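Local structure of leucyl-tRNA synthetase subunit alpha (Aquifex aeolicus, 3O0A) at residues 91-95 with 96-100. The protein is the alpha subunit of the synthetase that probably attaches leucine to its cognate tRNA, and its CP1 domain, crystallised here, probably hydrolyses wrongly charged tRNA. Numbering follows the deposited sequence.
Sequences KKMST and RERTM
A capping box between Ser-94 and Glu-97 opens the short helix 95-99 of the CP1 editing domain, after the loop that follows helix 80-91. Ser-94 OG, set between its own N and carbonyl carbon (chi1 70°), accepts from Glu-97 N at 3.0 Å. In return Ser-94 N donates to Glu-97 OE1 at 2.9 Å, nearly straight (174°) but from above the carboxylate plane. The Met-93 side chain crosses that of Glu-97 at about a right angle, its SD 3.8 Å from OE1, while Met-93 CB packs on Arg-98 CG at 3.5 Å. A water joins Met-93 O to the in-plane edge of the Arg-98 guanidinium at NH1, which also forms a salt bridge with Glu-61; NE binds Asn-128 O. At the next residue after the N-cap, Thr-95 O receives Thr-99 OG1 at 2.7 Å and Arg-98 N at 3.2 Å, from opposite faces of its carbonyl plane. A valine in place of Thr-99 would probably leave Thr-95 O with only the longer Arg-98 N bond of this pair. The box thus pairs the N-H of the N-cap residue and one of the first turn with side-chain oxygens, and the Glu-97 carboxylate is likely to be favoured there by the nearby backbone N-H groups.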
# COMPACT_ATOMS: atom_id res chain seq x y z
N LYS A 91 -11.11 2.83 -16.89
CA LYS A 91 -12.48 3.39 -17.01
C LYS A 91 -13.38 2.51 -17.86
O LYS A 91 -14.61 2.48 -17.67
CB LYS A 91 -12.47 4.80 -17.62
CG LYS A 91 -11.88 5.90 -16.75
CD LYS A 91 -12.04 7.27 -17.43
CE LYS A 91 -11.32 8.35 -16.65
NZ LYS A 91 -11.55 9.71 -17.23
N LYS A 92 -12.78 1.79 -18.81
CA LYS A 92 -13.55 0.98 -19.73
C LYS A 92 -13.82 -0.45 -19.25
O LYS A 92 -14.67 -1.12 -19.83
CB LYS A 92 -12.87 0.96 -21.09
CG LYS A 92 -12.83 2.32 -21.74
CD LYS A 92 -12.43 2.24 -23.17
CE LYS A 92 -10.93 2.19 -23.31
NZ LYS A 92 -10.56 2.37 -24.73
N MET A 93 -13.10 -0.90 -18.23
CA MET A 93 -13.16 -2.30 -17.79
C MET A 93 -14.18 -2.48 -16.69
O MET A 93 -14.24 -1.69 -15.72
CB MET A 93 -11.79 -2.75 -17.26
CG MET A 93 -10.64 -2.66 -18.27
SD MET A 93 -10.80 -3.96 -19.51
CE MET A 93 -11.52 -3.01 -20.85
N SER A 94 -14.95 -3.56 -16.81
CA SER A 94 -15.93 -3.97 -15.80
C SER A 94 -15.27 -4.57 -14.56
O SER A 94 -14.08 -4.88 -14.58
CB SER A 94 -16.86 -5.02 -16.40
OG SER A 94 -16.17 -6.25 -16.62
N THR A 95 -16.04 -4.75 -13.50
CA THR A 95 -15.53 -5.40 -12.29
C THR A 95 -14.98 -6.80 -12.63
O THR A 95 -13.86 -7.14 -12.20
CB THR A 95 -16.57 -5.44 -11.16
OG1 THR A 95 -16.90 -4.09 -10.81
CG2 THR A 95 -15.97 -6.10 -9.93
N ARG A 96 -15.72 -7.56 -13.43
CA ARG A 96 -15.30 -8.90 -13.82
C ARG A 96 -13.97 -8.83 -14.57
O ARG A 96 -13.03 -9.55 -14.23
CB ARG A 96 -16.36 -9.61 -14.65
CG ARG A 96 -15.96 -11.03 -15.04
CD ARG A 96 -17.00 -11.69 -15.93
NE ARG A 96 -17.07 -11.03 -17.23
CZ ARG A 96 -18.17 -10.98 -17.97
NH1 ARG A 96 -19.30 -11.53 -17.54
NH2 ARG A 96 -18.14 -10.36 -19.13
N GLU A 97 -13.88 -7.91 -15.53
CA GLU A 97 -12.68 -7.73 -16.38
C GLU A 97 -11.43 -7.24 -15.64
O GLU A 97 -10.32 -7.33 -16.18
CB GLU A 97 -12.98 -6.78 -17.54
CG GLU A 97 -13.98 -7.36 -18.52
CD GLU A 97 -14.61 -6.34 -19.46
OE1 GLU A 97 -14.46 -5.12 -19.23
OE2 GLU A 97 -15.27 -6.78 -20.42
N ARG A 98 -11.62 -6.68 -14.44
CA ARG A 98 -10.50 -6.15 -13.65
C ARG A 98 -10.02 -7.12 -12.58
O ARG A 98 -8.96 -6.88 -11.95
CB ARG A 98 -10.90 -4.82 -13.00
CG ARG A 98 -10.93 -3.67 -14.01
CD ARG A 98 -11.43 -2.40 -13.39
NE ARG A 98 -10.75 -2.16 -12.12
CZ ARG A 98 -10.82 -1.04 -11.41
NH1 ARG A 98 -11.54 -0.01 -11.86
NH2 ARG A 98 -10.18 -0.96 -10.25
N THR A 99 -10.82 -8.15 -12.33
CA THR A 99 -10.60 -9.07 -11.21
C THR A 99 -10.53 -10.54 -11.65
O THR A 99 -10.10 -11.40 -10.89
CB THR A 99 -11.70 -8.94 -10.14
OG1 THR A 99 -12.96 -9.23 -10.74
CG2 THR A 99 -11.73 -7.52 -9.55
N MET A 100 -11.00 -10.83 -12.86
CA MET A 100 -10.79 -12.16 -13.43
C MET A 100 -9.33 -12.23 -13.86
O MET A 100 -8.99 -12.00 -15.02
CB MET A 100 -11.76 -12.51 -14.57
CG MET A 100 -12.93 -13.35 -14.08
SD MET A 100 -14.14 -13.76 -15.34
CE MET A 100 -13.48 -15.31 -15.95
O HOH W 1 -13.42 0.45 -14.08